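Local coordinates for protein alternansucrase (Leuconostoc mesenteroides, PDB 6HVG) that is a large multidomain enzyme of glycoside hydrolase family 70, with a TIM-barrel-type domain, cell-wall-binding-like repeats and a bound calcium ion, at residues K906-G911 against Q1016-V1021. Numbering follows the deposited sequence.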
ATOM      1  N   LYS A 906       4.238  45.475  23.864  1.00 55.84           N
ATOM      2  CA  LYS A 906       5.480  46.151  23.478  1.00 57.24           C
ATOM      3  C   LYS A 906       6.692  45.217  23.413  1.00 59.61           C
ATOM      4  O   LYS A 906       7.526  45.350  22.510  1.00 61.06           O
ATOM      5  CB  LYS A 906       5.771  47.374  24.375  1.00 56.22           C
ATOM      6  CG  LYS A 906       5.478  48.724  23.711  1.00 57.87           C
ATOM      7  CD  LYS A 906       6.623  49.155  22.786  1.00 59.71           C
ATOM      8  CE  LYS A 906       6.568  50.608  22.319  1.00 63.73           C
ATOM      9  NZ  LYS A 906       5.568  50.870  21.247  1.00 65.15           N
ATOM     10  N   ASN A 907       6.785  44.270  24.347  1.00 60.81           N
ATOM     11  CA  ASN A 907       7.898  43.325  24.356  1.00 60.21           C
ATOM     12  C   ASN A 907       7.568  41.962  23.769  1.00 56.35           C
ATOM     13  O   ASN A 907       8.335  41.013  23.921  1.00 58.95           O
ATOM     14  CB  ASN A 907       8.447  43.223  25.772  1.00 62.49           C
ATOM     15  CG  ASN A 907       8.934  44.567  26.288  1.00 64.97           C
ATOM     16  OD1 ASN A 907       8.359  45.122  27.227  1.00 72.68           O
ATOM     17  ND2 ASN A 907       9.960  45.122  25.645  1.00 61.54           N
ATOM     18  N   GLN A 908       6.438  41.887  23.080  1.00 52.80           N
ATOM     19  CA  GLN A 908       5.966  40.652  22.452  1.00 51.43           C
ATOM     20  C   GLN A 908       6.081  40.819  20.916  1.00 51.06           C
ATOM     21  O   GLN A 908       6.583  41.842  20.440  1.00 48.78           O
ATOM     22  CB  GLN A 908       4.523  40.367  22.875  1.00 47.60           C
ATOM     23  CG  GLN A 908       4.384  39.967  24.312  1.00 47.15           C
ATOM     24  CD  GLN A 908       2.953  39.742  24.747  1.00 45.66           C
ATOM     25  OE1 GLN A 908       2.015  39.891  23.976  1.00 46.99           O
ATOM     26  NE2 GLN A 908       2.787  39.344  26.002  1.00 45.28           N
ATOM     27  N   GLY A 909       5.621  39.820  20.170  1.00 47.70           N
ATOM     28  CA  GLY A 909       5.730  39.805  18.733  1.00 48.27           C
ATOM     29  C   GLY A 909       7.020  39.144  18.283  1.00 49.47           C
ATOM     30  O   GLY A 909       7.959  39.012  19.056  1.00 48.45           O
ATOM     31  N   ILE A 910       7.059  38.725  17.021  1.00 50.77           N
ATOM     32  CA  ILE A 910       8.193  37.992  16.482  1.00 52.28           C
ATOM     33  C   ILE A 910       8.287  38.211  14.967  1.00 53.30           C
ATOM     34  O   ILE A 910       7.282  38.506  14.324  1.00 52.59           O
ATOM     35  CB  ILE A 910       8.056  36.488  16.817  1.00 53.70           C
ATOM     36  CG1 ILE A 910       9.335  35.723  16.495  1.00 55.77           C
ATOM     37  CG2 ILE A 910       6.904  35.859  16.055  1.00 54.53           C
ATOM     38  CD1 ILE A 910       9.407  34.337  17.138  1.00 54.46           C
ATOM     39  N   GLY A 911       9.498  38.093  14.419  1.00 53.71           N
ATOM     40  CA  GLY A 911       9.727  38.251  12.989  1.00 52.53           C
ATOM     41  C   GLY A 911      10.438  37.038  12.432  1.00 52.50           C
ATOM     42  O   GLY A 911      11.471  36.622  12.962  1.00 53.82           O
ATOM     43  N   GLN A1016       7.855  36.265  31.115  1.00 58.68           N
ATOM     44  CA  GLN A1016       6.875  36.806  30.174  1.00 57.04           C
ATOM     45  C   GLN A1016       6.158  35.659  29.507  1.00 55.61           C
ATOM     46  O   GLN A1016       6.792  34.735  28.994  1.00 56.91           O
ATOM     47  CB  GLN A1016       7.517  37.690  29.093  1.00 58.10           C
ATOM     48  CG  GLN A1016       6.497  38.521  28.324  1.00 57.51           C
ATOM     49  CD  GLN A1016       7.110  39.583  27.429  1.00 58.51           C
ATOM     50  OE1 GLN A1016       7.237  40.739  27.822  1.00 59.75           O
ATOM     51  NE2 GLN A1016       7.438  39.210  26.196  1.00 58.25           N
ATOM     52  N   ASP A1017       4.830  35.715  29.568  1.00 54.84           N
ATOM     53  CA  ASP A1017       3.953  34.723  28.983  1.00 51.87           C
ATOM     54  C   ASP A1017       2.944  35.478  28.120  1.00 51.00           C
ATOM     55  O   ASP A1017       2.170  36.270  28.637  1.00 52.39           O
ATOM     56  CB  ASP A1017       3.250  33.933  30.087  1.00 49.92           C
ATOM     57  CG  ASP A1017       2.540  32.700  29.563  1.00 52.33           C
ATOM     58  OD1 ASP A1017       2.238  32.621  28.343  1.00 52.52           O
ATOM     59  OD2 ASP A1017       2.283  31.763  30.362  1.00 50.26           O
ATOM     60  N   ALA A1018       2.957  35.228  26.811  1.00 49.41           N
ATOM     61  CA  ALA A1018       2.074  35.934  25.866  1.00 51.41           C
ATOM     62  C   ALA A1018       0.764  35.203  25.564  1.00 50.72           C
ATOM     63  O   ALA A1018      -0.049  35.670  24.773  1.00 55.10           O
ATOM     64  CB  ALA A1018       2.818  36.155  24.563  1.00 52.44           C
ATOM     65  N   ARG A1019       0.590  34.045  26.182  1.00 49.37           N
ATOM     66  CA  ARG A1019      -0.549  33.161  25.947  1.00 47.46           C
ATOM     67  C   ARG A1019      -1.848  33.715  26.523  1.00 45.32           C
ATOM     68  O   ARG A1019      -1.832  34.483  27.469  1.00 42.93           O
ATOM     69  CB  ARG A1019      -0.229  31.780  26.545  1.00 45.98           C
ATOM     70  CG  ARG A1019       0.936  31.107  25.826  1.00 47.44           C
ATOM     71  CD  ARG A1019       1.260  29.725  26.365  1.00 47.77           C
ATOM     72  NE  ARG A1019       1.808  29.790  27.704  1.00 49.84           N
ATOM     73  CZ  ARG A1019       2.147  28.742  28.438  1.00 51.17           C
ATOM     74  NH1 ARG A1019       2.007  27.501  27.989  1.00 52.41           N
ATOM     75  NH2 ARG A1019       2.634  28.954  29.646  1.00 54.34           N
ATOM     76  N   THR A1020      -2.967  33.302  25.943  1.00 46.49           N
ATOM     77  CA  THR A1020      -4.275  33.684  26.427  1.00 48.39           C
ATOM     78  C   THR A1020      -4.944  32.499  27.165  1.00 49.79           C
ATOM     79  O   THR A1020      -5.048  31.397  26.632  1.00 48.86           O
ATOM     80  CB  THR A1020      -5.136  34.172  25.250  1.00 48.90           C
ATOM     81  OG1 THR A1020      -4.461  35.242  24.569  1.00 48.28           O
ATOM     82  CG2 THR A1020      -6.488  34.658  25.721  1.00 48.14           C
ATOM     83  N   VAL A1021      -5.371  32.720  28.405  1.00 48.82           N
ATOM     84  CA  VAL A1021      -6.146  31.719  29.120  1.00 48.89           C
ATOM     85  C   VAL A1021      -7.558  31.635  28.521  1.00 48.68           C
ATOM     86  O   VAL A1021      -8.123  32.628  28.071  1.00 48.90           O
ATOM     87  CB  VAL A1021      -6.182  32.033  30.630  1.00 51.48           C
ATOM     88  CG1 VAL A1021      -7.155  31.124  31.377  1.00 52.53           C
ATOM     89  CG2 VAL A1021      -4.776  31.885  31.216  1.00 51.72           C
TER
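Gln1016 reaches across to the backbone of Asn907 and makes the one hydrogen bond between 906-911 and 1016-1021. Its NE2 lies 3.0 Å from Asn907 O, and the N-H points at the oxygen with an angle of 167°. The oxygen sits close to the amide plane of Gln1016. Relative to the Asn907 carbonyl, the donor stands well above the plane and is not on a lone pair. Gln1016 NE2 has a further acceptor, Lys856 O, so two carbonyls fix the rotation of this amide. Its other end, Gln1016 OE1, packs 3.4 Å from Asn907 CB.

Gln908 supplies most of the remaining van der Waals contact. Its CB heads toward 1016-1021, and Gln908 CG lies 3.7 Å from Gln1016 NE2. The chain runs straight on beyond CG (chi2 178°), which carries the amide over to Ala1018. Gln908 CD comes within 3.6 Å of Ala1018 CB. Gln908 OE1 lies a little farther off, 3.9 Å from Ala1018 CB. At the tip, Gln908 NE2 rests 3.5 Å from Ala1018 CB and makes no hydrogen bond across the contact. The Gln908 and Gln1016 amides are turned 79° apart, so they do not stack.

Next to Ala1018, Asp1017 OD1 accepts from Arg1019 N in an Asx turn. The guanidinium of Arg1019 grips the same carboxylate side-on through NE and NH2, a salt bridge within the segment.

The contact is peripheral packing, its centre about 45 Å from the centre of the chain. It joins the loop leading into strand 910-915 to the loop that follows strand 1003-1009, its antiparallel neighbour in the sheet. Helix 844-857 ties both together: the backbone of Tyr857 bonds to Gly909, and that of Ile855 to Ala1018.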